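Local coordinates for uncharacterized protein (PDB 3FOJ) that is of unknown function but belongs to the rhodanese-like family, and so probably handles sulfur transfer through a cysteine-bearing loop, at residues Ile4-Leu9 with Val84-Gly89; Val22-Asp27 with Tyr59-Lys64; Ser45-Leu50 with Val73-Gln78; Asn51-Asn56 with Asn79-Val84; Cys63-Arg68 with Gly89-Gly94. All coordinates share one frame; numbering follows the deposited sequence.

Contact 1: residues Ile4-Leu9 with Val84-Gly89; sequences ITVTEL and VNVEGG
Ile-4 pairs with Val-86 in the last parallel bridge of strand 3-4, just before the 4-9 segment turns into helix 6-11 and a water takes over the link. Ile-4 N donates to Asn-85 O at 2.9 Å, and Glu-87 N returns to Ile-4 O over the same 2.9 Å. The water then accepts from Val-6 N and donates to Glu-87 O, 2.8 Å away. Thr-5 and Glu-8 form a capping box: Glu-8 N reaches Thr-5 OG1 at 3.2 Å, while Thr-5 N meets Glu-8 OE2 from above the carboxylate plane.

On the Val-86 face, CG1 of that valine receives Leu-9 CD2 (3.8 Å) and Val-6 CG1. The Leu-9 chain, its CG turned opposite the backbone N (chi1 -178°), crosses Val-86 at about a right angle. Two residues earlier in the strand, Ile-4 CG2 rests on Val-84 CG1, again nearly square. Glu-87 extends over Ile-4 O, its CG 3.3 Å from that oxygen, and sends OE2 to Ser-3.

Strand 3-4 thus forms the edge of the rhodanese-like sheet, beside strand 82-86; Thr-5 N and Glu-8 N are satisfied by the capping box, and Val-6 N by the water.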
# COMPACT_ATOMS: atom_id res chain seq x y z
N ILE A 4 1.59 5.36 8.81
CA ILE A 4 0.36 5.31 9.58
C ILE A 4 0.18 3.87 10.01
O ILE A 4 0.74 2.96 9.39
CB ILE A 4 -0.86 5.75 8.74
CG1 ILE A 4 -1.06 4.81 7.56
CG2 ILE A 4 -0.67 7.19 8.28
CD1 ILE A 4 -2.42 4.96 6.89
N THR A 5 -0.59 3.65 11.07
CA THR A 5 -0.82 2.30 11.56
C THR A 5 -1.99 1.66 10.83
O THR A 5 -2.74 2.34 10.12
CB THR A 5 -1.13 2.31 13.07
OG1 THR A 5 -2.35 3.03 13.29
CG2 THR A 5 0.01 2.98 13.84
N VAL A 6 -2.15 0.35 11.00
CA VAL A 6 -3.25 -0.34 10.34
C VAL A 6 -4.58 0.11 10.93
O VAL A 6 -5.59 0.15 10.23
CB VAL A 6 -3.12 -1.88 10.48
CG1 VAL A 6 -1.93 -2.36 9.68
CG2 VAL A 6 -3.00 -2.27 11.93
N THR A 7 -4.57 0.47 12.21
CA THR A 7 -5.78 0.94 12.86
C THR A 7 -6.19 2.26 12.22
O THR A 7 -7.37 2.49 11.96
CB THR A 7 -5.55 1.13 14.37
OG1 THR A 7 -5.31 -0.14 14.98
CG2 THR A 7 -6.77 1.78 15.02
N GLU A 8 -5.21 3.12 11.96
CA GLU A 8 -5.47 4.41 11.33
C GLU A 8 -5.95 4.21 9.90
O GLU A 8 -6.84 4.92 9.43
CB GLU A 8 -4.21 5.27 11.28
CG GLU A 8 -3.63 5.67 12.61
CD GLU A 8 -2.49 6.65 12.43
OE1 GLU A 8 -2.77 7.83 12.13
OE2 GLU A 8 -1.32 6.24 12.58
N LEU A 9 -5.36 3.24 9.21
CA LEU A 9 -5.75 2.97 7.83
C LEU A 9 -7.19 2.49 7.74
O LEU A 9 -7.93 2.92 6.86
CB LEU A 9 -4.83 1.92 7.20
CG LEU A 9 -5.12 1.58 5.73
CD1 LEU A 9 -5.00 2.83 4.87
CD2 LEU A 9 -4.15 0.51 5.26
N VAL A 84 3.00 6.94 1.68
CA VAL A 84 2.94 6.74 3.12
C VAL A 84 2.99 5.24 3.40
O VAL A 84 2.29 4.46 2.77
CB VAL A 84 1.64 7.31 3.70
CG1 VAL A 84 1.62 7.14 5.21
CG2 VAL A 84 1.51 8.79 3.33
N ASN A 85 3.83 4.84 4.35
CA ASN A 85 3.96 3.43 4.69
C ASN A 85 2.89 2.98 5.68
O ASN A 85 2.51 3.73 6.58
CB ASN A 85 5.34 3.17 5.30
CG ASN A 85 5.61 1.69 5.49
OD1 ASN A 85 5.43 0.90 4.57
ND2 ASN A 85 6.07 1.31 6.68
N VAL A 86 2.38 1.77 5.49
CA VAL A 86 1.39 1.23 6.42
C VAL A 86 2.17 0.29 7.34
O VAL A 86 2.57 -0.80 6.94
CB VAL A 86 0.29 0.44 5.69
CG1 VAL A 86 -0.71 -0.10 6.71
CG2 VAL A 86 -0.41 1.33 4.68
N GLU A 87 2.40 0.74 8.57
CA GLU A 87 3.18 -0.03 9.53
C GLU A 87 2.60 -1.40 9.85
O GLU A 87 1.39 -1.57 9.97
CB GLU A 87 3.34 0.76 10.83
CG GLU A 87 3.76 2.21 10.62
CD GLU A 87 4.21 2.88 11.91
OE1 GLU A 87 3.55 2.68 12.95
OE2 GLU A 87 5.21 3.63 11.87
N GLY A 88 3.48 -2.39 9.98
CA GLY A 88 3.05 -3.73 10.32
C GLY A 88 2.63 -4.63 9.18
O GLY A 88 2.62 -5.85 9.32
N GLY A 89 2.26 -4.04 8.05
CA GLY A 89 1.86 -4.82 6.89
C GLY A 89 0.55 -5.58 7.01
O GLY A 89 -0.22 -5.39 7.96
O HOH W 1 0.14 -0.85 12.36

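Contact 2: residues Val22-Asp27 with Tyr59-Lys64; sequences VDVRTD and YYIICK
Arg-25, whose stem leans on the backbone of Lys-64, turns the edge of its guanidinium to the Asp-23 carboxylate, with Asp-23 CG in the guanidinium plane; across the strands the Tyr-59 ring meets Val-22 CG2 obliquely. This is the central parallel pairing of the rhodanese-like sheet, strand 20-23 beside strand 58-62, followed by an Asx turn.

Gripping side-on, NE of Arg-25 reaches Asp-23 OD1 at 3.0 Å and NH2 reaches OD2 at 2.8 Å, each on the syn lone pair, and Arg-25 N adds a second bond to OD1 that closes the Asx turn. Three N-H donors of Arg-25 hold the carboxylate's rotation, with Gly-33 O as a further partner of NH2. A bend at chi3 (-63°) brings the guanidinium back to Asp-23, while CG lies 3.5 Å from Lys-64 N.

Three near-straight backbone bonds zip the strands: Val-22 N to Tyr-60 O, Ile-62 N to Val-22 O and Val-24 N to Ile-62 O (3.0 Å). Beyond them, Val-24 CG2 touches Cys-63 CB, and Val-24 CG1 touches Ile-61 CG2, these two side chains crossing at about a right angle. Ile-61, which also packs on helix 67-77, runs side by side with Val-22, Ile-61 CD1 3.7 Å from Val-22 CB.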
# COMPACT_ATOMS: atom_id res chain seq x y z
N VAL A 22 -1.71 0.70 -2.47
CA VAL A 22 -0.93 -0.12 -3.39
C VAL A 22 -0.32 -1.27 -2.59
O VAL A 22 0.47 -1.07 -1.66
CB VAL A 22 0.22 0.69 -4.06
CG1 VAL A 22 1.03 -0.23 -4.97
CG2 VAL A 22 -0.36 1.85 -4.86
N ASP A 23 -0.73 -2.49 -2.96
CA ASP A 23 -0.30 -3.74 -2.34
C ASP A 23 0.90 -4.23 -3.16
O ASP A 23 0.75 -4.58 -4.32
CB ASP A 23 -1.45 -4.75 -2.44
CG ASP A 23 -1.18 -6.05 -1.71
OD1 ASP A 23 -0.01 -6.47 -1.60
OD2 ASP A 23 -2.16 -6.67 -1.25
N VAL A 24 2.09 -4.25 -2.55
CA VAL A 24 3.29 -4.66 -3.27
C VAL A 24 3.78 -6.09 -3.04
O VAL A 24 4.93 -6.43 -3.34
CB VAL A 24 4.44 -3.65 -2.99
CG1 VAL A 24 4.01 -2.25 -3.43
CG2 VAL A 24 4.80 -3.64 -1.51
N ARG A 25 2.91 -6.94 -2.50
CA ARG A 25 3.27 -8.34 -2.26
C ARG A 25 3.29 -9.08 -3.59
O ARG A 25 2.95 -8.51 -4.63
CB ARG A 25 2.25 -8.99 -1.32
CG ARG A 25 2.21 -8.40 0.09
CD ARG A 25 1.10 -9.05 0.90
NE ARG A 25 -0.21 -8.78 0.31
CZ ARG A 25 -1.32 -9.45 0.59
NH1 ARG A 25 -1.31 -10.45 1.46
NH2 ARG A 25 -2.46 -9.12 -0.02
N THR A 26 3.67 -10.35 -3.57
CA THR A 26 3.70 -11.13 -4.81
C THR A 26 2.33 -11.73 -5.10
O THR A 26 1.46 -11.79 -4.22
CB THR A 26 4.76 -12.26 -4.75
OG1 THR A 26 4.49 -13.13 -3.65
CG2 THR A 26 6.15 -11.67 -4.60
N ASP A 27 2.14 -12.18 -6.34
CA ASP A 27 0.88 -12.76 -6.80
C ASP A 27 0.20 -13.79 -5.90
O ASP A 27 -0.96 -13.63 -5.54
CB ASP A 27 1.09 -13.36 -8.20
CG ASP A 27 -0.18 -13.94 -8.79
OD1 ASP A 27 -0.76 -14.87 -8.18
OD2 ASP A 27 -0.61 -13.47 -9.86
N TYR A 59 -0.27 7.98 -2.04
CA TYR A 59 -0.48 6.53 -2.05
C TYR A 59 0.01 5.85 -0.78
O TYR A 59 1.11 6.11 -0.30
CB TYR A 59 0.22 5.92 -3.26
CG TYR A 59 -0.29 6.45 -4.58
CD1 TYR A 59 0.10 7.70 -5.06
CD2 TYR A 59 -1.23 5.73 -5.31
CE1 TYR A 59 -0.43 8.21 -6.25
CE2 TYR A 59 -1.77 6.22 -6.48
CZ TYR A 59 -1.37 7.46 -6.95
OH TYR A 59 -1.93 7.94 -8.11
N TYR A 60 -0.84 4.97 -0.24
CA TYR A 60 -0.52 4.22 0.97
C TYR A 60 -0.00 2.87 0.50
O TYR A 60 -0.69 2.15 -0.21
CB TYR A 60 -1.76 4.09 1.85
CG TYR A 60 -2.21 5.42 2.41
CD1 TYR A 60 -2.99 6.30 1.65
CD2 TYR A 60 -1.82 5.83 3.69
CE1 TYR A 60 -3.37 7.56 2.15
CE2 TYR A 60 -2.19 7.08 4.19
CZ TYR A 60 -2.95 7.93 3.43
OH TYR A 60 -3.31 9.16 3.94
N ILE A 61 1.22 2.53 0.91
CA ILE A 61 1.87 1.30 0.49
C ILE A 61 1.85 0.22 1.55
O ILE A 61 2.23 0.46 2.69
CB ILE A 61 3.33 1.60 0.10
CG1 ILE A 61 3.39 2.85 -0.79
CG2 ILE A 61 3.95 0.39 -0.58
CD1 ILE A 61 2.55 2.80 -2.07
N ILE A 62 1.44 -0.99 1.17
CA ILE A 62 1.38 -2.10 2.12
C ILE A 62 1.99 -3.38 1.55
O ILE A 62 1.88 -3.66 0.36
CB ILE A 62 -0.09 -2.35 2.57
CG1 ILE A 62 -0.11 -3.28 3.78
CG2 ILE A 62 -0.91 -2.93 1.42
CD1 ILE A 62 -1.49 -3.41 4.40
N CYS A 63 2.66 -4.14 2.42
CA CYS A 63 3.28 -5.40 2.03
C CYS A 63 2.93 -6.42 3.11
O CYS A 63 2.01 -6.20 3.89
CB CYS A 63 4.79 -5.24 1.91
SG CYS A 63 5.64 -4.83 3.45
N LYS A 64 3.66 -7.53 3.15
CA LYS A 64 3.39 -8.54 4.16
C LYS A 64 3.72 -8.10 5.59
O LYS A 64 2.88 -8.21 6.48
CB LYS A 64 4.17 -9.83 3.85
CG LYS A 64 4.12 -10.87 4.97
CD LYS A 64 5.16 -11.96 4.74
CE LYS A 64 5.31 -12.85 5.97
NZ LYS A 64 6.48 -13.77 5.84

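Contact 3: residues Ser45-Leu50 with Val73-Gln78; sequences SIPDNL and VQYLEQ
Tyr-75 reaches out from helix 67-77 and lays its ring among Ile-46, Pro-47 and Leu-50, so that a single aromatic side chain touches all three apolar residues of the 45-50 loop. Its CG stands opposite the backbone N (chi1 179°), which carries the ring away from the helix towards the loop. Ile-46 CG2 approaches the ring obliquely at CD2, 3.8 Å away, the isoleucine and the tyrosine sliding past each other in opposite directions. Pro-47 crosses at about a right angle near the far end: its CG lies 3.8 Å from Tyr-75 CZ, and its CB comes to 3.4 Å from Tyr-75 OH. Leu-50 arrives at a slant, with CD2 4.2 Å from Tyr-75 CE2.

The same methyl of Leu-50 meets Leu-76 CD2 at 3.9 Å. Both leucines have CG opposite the carbonyl carbon; chi2 near 180° sends CD1 onward and leaves CD2, the other branch, to make the contact, and they pass one another from opposing directions. Ile-46 CG2 adds a looser touch on Leu-76 CD2, so Ile-46 CG2 touches both Tyr-75 and Leu-76.

Internal bonds brace the loop. Ser-45 O accepts Asp-48 N and the side-chain ND2 of Asn-49, at 2.7 Å, from opposite faces of its plane, and Asn-49 N returns to Ile-46 O. The contact pins the connection between strands 39-40 and 58-62 to the C-terminal end of helix 67-77, whose Leu-76 also rests on Ile-61 of strand 58-62 and Ala-83 of strand 82-86.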
# COMPACT_ATOMS: atom_id res chain seq x y z
N SER A 45 8.46 -4.79 -9.54
CA SER A 45 8.01 -4.07 -10.72
C SER A 45 7.74 -2.59 -10.50
O SER A 45 7.39 -1.89 -11.44
CB SER A 45 6.75 -4.73 -11.28
OG SER A 45 5.71 -4.72 -10.33
N ILE A 46 7.88 -2.11 -9.27
CA ILE A 46 7.62 -0.71 -8.99
C ILE A 46 8.42 0.26 -9.88
O ILE A 46 7.87 1.24 -10.38
CB ILE A 46 7.85 -0.40 -7.48
CG1 ILE A 46 6.66 -0.91 -6.66
CG2 ILE A 46 8.06 1.10 -7.27
CD1 ILE A 46 5.36 -0.13 -6.87
N PRO A 47 9.72 0.01 -10.08
CA PRO A 47 10.51 0.92 -10.93
C PRO A 47 10.00 1.09 -12.36
O PRO A 47 10.20 2.14 -12.98
CB PRO A 47 11.91 0.30 -10.89
CG PRO A 47 11.96 -0.26 -9.50
CD PRO A 47 10.61 -0.93 -9.38
N ASP A 48 9.33 0.07 -12.88
CA ASP A 48 8.80 0.12 -14.24
C ASP A 48 7.34 0.56 -14.28
O ASP A 48 6.74 0.61 -15.35
CB ASP A 48 8.93 -1.25 -14.92
CG ASP A 48 10.34 -1.54 -15.38
OD1 ASP A 48 10.89 -0.74 -16.17
OD2 ASP A 48 10.90 -2.57 -14.96
N ASN A 49 6.77 0.91 -13.13
CA ASN A 49 5.38 1.33 -13.09
C ASN A 49 5.17 2.70 -12.46
O ASN A 49 4.11 2.97 -11.88
CB ASN A 49 4.55 0.28 -12.35
CG ASN A 49 4.35 -0.98 -13.17
OD1 ASN A 49 3.43 -1.06 -13.99
ND2 ASN A 49 5.22 -1.96 -12.97
N LEU A 50 6.16 3.57 -12.58
CA LEU A 50 6.06 4.91 -12.01
C LEU A 50 4.96 5.74 -12.67
O LEU A 50 4.40 6.65 -12.05
CB LEU A 50 7.41 5.64 -12.12
CG LEU A 50 8.50 5.12 -11.17
CD1 LEU A 50 9.82 5.85 -11.44
CD2 LEU A 50 8.06 5.34 -9.73
N VAL A 73 8.23 3.08 -0.26
CA VAL A 73 7.86 4.46 0.02
C VAL A 73 9.05 5.39 -0.22
O VAL A 73 8.91 6.42 -0.87
CB VAL A 73 7.34 4.62 1.47
CG1 VAL A 73 7.18 6.10 1.82
CG2 VAL A 73 6.00 3.90 1.60
N GLN A 74 10.22 5.02 0.31
CA GLN A 74 11.41 5.84 0.12
C GLN A 74 11.74 5.97 -1.36
O GLN A 74 12.07 7.05 -1.85
CB GLN A 74 12.60 5.23 0.86
CG GLN A 74 12.51 5.34 2.38
CD GLN A 74 13.78 4.91 3.07
OE1 GLN A 74 14.18 3.75 3.00
NE2 GLN A 74 14.44 5.86 3.73
N TYR A 75 11.64 4.86 -2.09
CA TYR A 75 11.91 4.86 -3.51
C TYR A 75 10.94 5.80 -4.23
O TYR A 75 11.35 6.63 -5.05
CB TYR A 75 11.78 3.45 -4.08
CG TYR A 75 12.03 3.38 -5.56
CD1 TYR A 75 13.32 3.40 -6.07
CD2 TYR A 75 10.96 3.34 -6.46
CE1 TYR A 75 13.55 3.39 -7.44
CE2 TYR A 75 11.18 3.33 -7.83
CZ TYR A 75 12.47 3.36 -8.31
OH TYR A 75 12.69 3.36 -9.67
N LEU A 76 9.66 5.68 -3.92
CA LEU A 76 8.65 6.53 -4.54
C LEU A 76 8.89 8.01 -4.25
O LEU A 76 8.86 8.83 -5.16
CB LEU A 76 7.25 6.12 -4.08
CG LEU A 76 6.79 4.75 -4.60
CD1 LEU A 76 5.45 4.41 -3.98
CD2 LEU A 76 6.69 4.77 -6.12
N GLU A 77 9.15 8.35 -2.99
CA GLU A 77 9.39 9.74 -2.63
C GLU A 77 10.60 10.31 -3.36
O GLU A 77 10.61 11.48 -3.76
CB GLU A 77 9.59 9.88 -1.11
CG GLU A 77 8.31 9.77 -0.27
CD GLU A 77 7.45 11.03 -0.31
OE1 GLU A 77 7.96 12.11 -0.70
OE2 GLU A 77 6.27 10.94 0.07
N GLN A 78 11.63 9.49 -3.55
CA GLN A 78 12.84 9.92 -4.24
C GLN A 78 12.62 10.02 -5.75
O GLN A 78 13.52 10.39 -6.51
CB GLN A 78 14.00 8.98 -3.90
CG GLN A 78 14.36 9.02 -2.42
CD GLN A 78 15.51 8.10 -2.03
OE1 GLN A 78 15.75 7.87 -0.85
NE2 GLN A 78 16.21 7.58 -3.03

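Contact 4: residues Asn51-Asn56 with Asn79-Val84; sequences NYFNDN and NGVNAV
Phe-53 and Val-81 supply the apolar part of the contact, meeting at about a right angle. Both methyls of Val-81 close on Phe-53 CB, CG2 at 3.9 Å, and CG1 also meets the ring obliquely, 4.0 Å from Phe-53 CD1. Phe-53 is steadied by its own neighbours: Tyr-52 CD2 sits above the centre of one face, the Tyr-59 ring packs edge-to-face with it, and Leu-76 joins from helix 67-77.

That helix ends just before Val-81 in a Schellman motif, with Gly-80 as the C-prime residue: Val-81 N returns to Leu-76 O, and the chain then enters strand 82-86 of the rhodanese-like sheet.

Water carries the polar part. One molecule accepts from Asn-82 N at 2.8 Å and lies 2.9 Å from Asn-54 O. Another sits 2.8 Å from both Asp-55 OD1 and Asn-79 O. Asp-55 swings its carboxylate towards Gly-80 by placing CG opposite the carbonyl carbon (chi1 -61°), yet OD1 and Gly-80 O, two acceptors, stay 3.5 Å apart.

Within the loop, an Asx turn sets the corner: Asn-56 N donates to Asn-54 OD1 at 2.8 Å, in the carbonyl plane. Tyr-59 OH is hydrogen-bonded to Asn-54 N.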
# COMPACT_ATOMS: atom_id res chain seq x y z
N ASN A 51 4.63 5.43 -13.92
CA ASN A 51 3.59 6.16 -14.64
C ASN A 51 2.20 5.93 -14.05
O ASN A 51 1.25 6.65 -14.37
CB ASN A 51 3.62 5.77 -16.13
CG ASN A 51 2.66 6.58 -16.97
OD1 ASN A 51 1.55 6.14 -17.28
ND2 ASN A 51 3.07 7.79 -17.35
N TYR A 52 2.07 4.92 -13.20
CA TYR A 52 0.79 4.62 -12.56
C TYR A 52 0.43 5.70 -11.53
O TYR A 52 -0.74 6.04 -11.36
CB TYR A 52 0.84 3.28 -11.82
CG TYR A 52 -0.35 3.04 -10.92
CD1 TYR A 52 -1.57 2.60 -11.44
CD2 TYR A 52 -0.27 3.29 -9.54
CE1 TYR A 52 -2.68 2.43 -10.62
CE2 TYR A 52 -1.38 3.12 -8.72
CZ TYR A 52 -2.58 2.69 -9.26
OH TYR A 52 -3.68 2.53 -8.45
N PHE A 53 1.45 6.23 -10.87
CA PHE A 53 1.29 7.22 -9.81
C PHE A 53 1.05 8.66 -10.25
O PHE A 53 1.87 9.25 -10.97
CB PHE A 53 2.52 7.16 -8.89
CG PHE A 53 2.74 5.81 -8.27
CD1 PHE A 53 2.12 5.45 -7.08
CD2 PHE A 53 3.56 4.87 -8.90
CE1 PHE A 53 2.29 4.18 -6.53
CE2 PHE A 53 3.74 3.60 -8.37
CZ PHE A 53 3.11 3.25 -7.17
N ASN A 54 -0.07 9.22 -9.82
CA ASN A 54 -0.46 10.59 -10.12
C ASN A 54 0.29 11.49 -9.13
O ASN A 54 0.13 11.36 -7.92
CB ASN A 54 -1.97 10.75 -9.94
CG ASN A 54 -2.49 12.10 -10.42
OD1 ASN A 54 -2.06 13.15 -9.94
ND2 ASN A 54 -3.41 12.07 -11.37
N ASP A 55 1.10 12.41 -9.65
CA ASP A 55 1.89 13.30 -8.80
C ASP A 55 1.07 14.21 -7.90
O ASP A 55 1.60 14.77 -6.94
CB ASP A 55 2.83 14.15 -9.66
CG ASP A 55 3.82 13.31 -10.45
OD1 ASP A 55 4.50 12.46 -9.83
OD2 ASP A 55 3.92 13.50 -11.68
N ASN A 56 -0.22 14.35 -8.18
CA ASN A 56 -1.08 15.23 -7.39
C ASN A 56 -1.78 14.47 -6.26
O ASN A 56 -2.49 15.06 -5.46
CB ASN A 56 -2.12 15.88 -8.31
CG ASN A 56 -2.58 17.23 -7.81
OD1 ASN A 56 -1.76 18.11 -7.52
ND2 ASN A 56 -3.89 17.42 -7.73
N ASN A 79 11.41 9.68 -6.19
CA ASN A 79 11.05 9.78 -7.60
C ASN A 79 9.87 10.74 -7.78
O ASN A 79 9.17 10.72 -8.80
CB ASN A 79 10.73 8.38 -8.17
CG ASN A 79 12.00 7.62 -8.56
OD1 ASN A 79 12.62 7.91 -9.59
ND2 ASN A 79 12.39 6.65 -7.75
N GLY A 80 9.66 11.60 -6.78
CA GLY A 80 8.61 12.60 -6.85
C GLY A 80 7.18 12.20 -6.53
O GLY A 80 6.25 12.95 -6.81
N VAL A 81 7.00 11.02 -5.95
CA VAL A 81 5.68 10.52 -5.61
C VAL A 81 5.39 10.69 -4.12
O VAL A 81 6.29 10.55 -3.29
CB VAL A 81 5.55 9.03 -5.99
CG1 VAL A 81 4.18 8.49 -5.57
CG2 VAL A 81 5.76 8.85 -7.48
N ASN A 82 4.13 10.98 -3.79
CA ASN A 82 3.74 11.13 -2.39
C ASN A 82 3.29 9.77 -1.88
O ASN A 82 2.27 9.25 -2.32
CB ASN A 82 2.59 12.14 -2.26
CG ASN A 82 2.91 13.46 -2.91
OD1 ASN A 82 2.53 13.71 -4.05
ND2 ASN A 82 3.62 14.31 -2.19
N ALA A 83 4.05 9.20 -0.95
CA ALA A 83 3.72 7.89 -0.42
C ALA A 83 3.82 7.81 1.10
O ALA A 83 4.61 8.51 1.72
CB ALA A 83 4.63 6.84 -1.05
N VAL A 84 3.00 6.94 1.68
CA VAL A 84 2.94 6.74 3.12
C VAL A 84 2.99 5.24 3.40
O VAL A 84 2.29 4.46 2.77
CB VAL A 84 1.64 7.31 3.70
CG1 VAL A 84 1.62 7.14 5.21
CG2 VAL A 84 1.51 8.79 3.33
O HOH W 2 2.22 11.22 -5.86
O HOH W 3 6.74 10.89 -10.19

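Contact 5: residues Cys63-Arg68 with Gly89-Gly94; sequences CKAGGR and GMDEFG
Lys-64 and Asp-91 cross obliquely where the 63-68 loop meets the first turn of helix 89-93. The sequence from Cys-63 to Arg-68 matches the active-site loop of rhodanese domains, in which the leading cysteine carries the transferred sulfur in active relatives.

The lysine stretches out beyond CG, so its aliphatic stem rather than its amine faces the acid: Lys-64 CG lies 3.6 Å from Asp-91 OD1, whereas NZ remains 5.3 Å from Asp-91 OD2. Any attraction between the two charges therefore acts at a distance. Asp-91 has CG opposite the carbonyl carbon (chi1 -74°), which folds the carboxylate back beside Lys-64 O and brings OD2 to 3.8 Å from Ala-65 CB. The crowding of carboxylate and carbonyl, two acceptors, is probably tolerated because Asp-91 N donates to Lys-64 O at 3.0 Å.

One residue earlier, Met-90 N reaches Cys-63 O at 2.7 Å. Successive loop carbonyls thus satisfy successive amides at the start of the helix. The selenomethionine side chain, bent at chi2 and chi3, starts beside Cys-63 O and then leads away towards Arg-25 and Ile-62. Gly-89, having no side chain, lets the backbones close in, its CA 4.2 Å from that of Ala-65.

The side chain of Cys-63 starts out away from the 89-94 segment, SG lying between its backbone N and carbonyl carbon (chi1 64°), and Gly-66 N donates to Cys-63 SG at 3.0 Å.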
# COMPACT_ATOMS: atom_id res chain seq x y z
N CYS A 63 2.66 -4.14 2.42
CA CYS A 63 3.28 -5.40 2.03
C CYS A 63 2.93 -6.42 3.11
O CYS A 63 2.01 -6.20 3.89
CB CYS A 63 4.79 -5.24 1.91
SG CYS A 63 5.64 -4.83 3.45
N LYS A 64 3.66 -7.53 3.15
CA LYS A 64 3.39 -8.54 4.16
C LYS A 64 3.72 -8.10 5.59
O LYS A 64 2.88 -8.21 6.48
CB LYS A 64 4.17 -9.83 3.85
CG LYS A 64 4.12 -10.87 4.97
CD LYS A 64 5.16 -11.96 4.74
CE LYS A 64 5.31 -12.85 5.97
NZ LYS A 64 6.48 -13.77 5.84
N ALA A 65 4.92 -7.57 5.79
CA ALA A 65 5.36 -7.18 7.13
C ALA A 65 5.65 -5.72 7.46
O ALA A 65 5.88 -5.39 8.62
CB ALA A 65 6.58 -8.03 7.52
N GLY A 66 5.65 -4.84 6.46
CA GLY A 66 5.90 -3.43 6.75
C GLY A 66 7.27 -2.87 6.40
O GLY A 66 7.43 -1.65 6.24
N GLY A 67 8.27 -3.74 6.30
CA GLY A 67 9.61 -3.30 5.97
C GLY A 67 9.79 -3.01 4.49
O GLY A 67 10.27 -1.94 4.11
N ARG A 68 9.40 -3.96 3.64
CA ARG A 68 9.51 -3.81 2.20
C ARG A 68 8.68 -2.64 1.68
O ARG A 68 9.08 -1.96 0.74
CB ARG A 68 9.07 -5.10 1.49
CG ARG A 68 9.93 -6.30 1.81
CD ARG A 68 9.33 -7.57 1.22
NE ARG A 68 10.10 -8.76 1.60
CZ ARG A 68 9.69 -10.00 1.40
NH1 ARG A 68 8.52 -10.24 0.81
NH2 ARG A 68 10.45 -11.02 1.78
N GLY A 89 2.26 -4.04 8.05
CA GLY A 89 1.86 -4.82 6.89
C GLY A 89 0.55 -5.58 7.01
O GLY A 89 -0.22 -5.39 7.96
N MSE A 90 0.30 -6.44 6.03
CA MSE A 90 -0.92 -7.25 6.02
C MSE A 90 -0.95 -8.20 7.22
O MSE A 90 -2.03 -8.66 7.61
CB MSE A 90 -1.03 -8.03 4.71
CG MSE A 90 -1.38 -7.16 3.50
SE MSE A 90 -3.17 -6.38 3.56
CE MSE A 90 -4.16 -7.95 3.01
N ASP A 91 0.21 -8.50 7.79
CA ASP A 91 0.25 -9.36 8.97
C ASP A 91 -0.60 -8.72 10.05
O ASP A 91 -1.43 -9.37 10.68
CB ASP A 91 1.68 -9.51 9.52
CG ASP A 91 2.56 -10.40 8.66
OD1 ASP A 91 2.02 -11.25 7.92
OD2 ASP A 91 3.79 -10.27 8.75
N GLU A 92 -0.39 -7.42 10.28
CA GLU A 92 -1.14 -6.70 11.29
C GLU A 92 -2.53 -6.27 10.84
O GLU A 92 -3.44 -6.12 11.66
CB GLU A 92 -0.33 -5.49 11.78
CG GLU A 92 0.74 -5.87 12.80
CD GLU A 92 1.57 -4.68 13.24
OE1 GLU A 92 1.01 -3.58 13.40
OE2 GLU A 92 2.79 -4.86 13.44
N PHE A 93 -2.71 -6.06 9.54
CA PHE A 93 -4.02 -5.66 9.04
C PHE A 93 -5.02 -6.78 9.33
O PHE A 93 -6.17 -6.53 9.67
CB PHE A 93 -3.97 -5.40 7.53
CG PHE A 93 -5.23 -4.78 6.99
CD1 PHE A 93 -5.39 -3.40 6.95
CD2 PHE A 93 -6.28 -5.58 6.55
CE1 PHE A 93 -6.58 -2.82 6.49
CE2 PHE A 93 -7.47 -5.02 6.08
CZ PHE A 93 -7.62 -3.64 6.05
N GLY A 94 -4.56 -8.02 9.18
CA GLY A 94 -5.42 -9.16 9.44
C GLY A 94 -6.00 -9.78 8.19
O GLY A 94 -5.84 -9.26 7.09

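In the fold
Contacts 1 and 2 build neighbouring parts of one parallel sheet, their centres about 11 Å apart, and strands 82-86 and 58-62 join them through backbone bonds of Val-84 with Tyr-59 and Ile-61. Contact 5 lies about 8 Å, centre to centre, from each: it shares Gly-89 with contact 1 and Cys-63 and Lys-64 with contact 2, so the probable active-site loop follows the end of strand 58-62. Contacts 3 and 4, about 8 Å apart, lie at and just beyond the C-terminal end of helix 67-77; contacts 4 and 5 are about 21 Å apart, on opposite sides of the chain's centre. The bound sodium ion is about 8 Å from the Asp-23 side chain of contact 2.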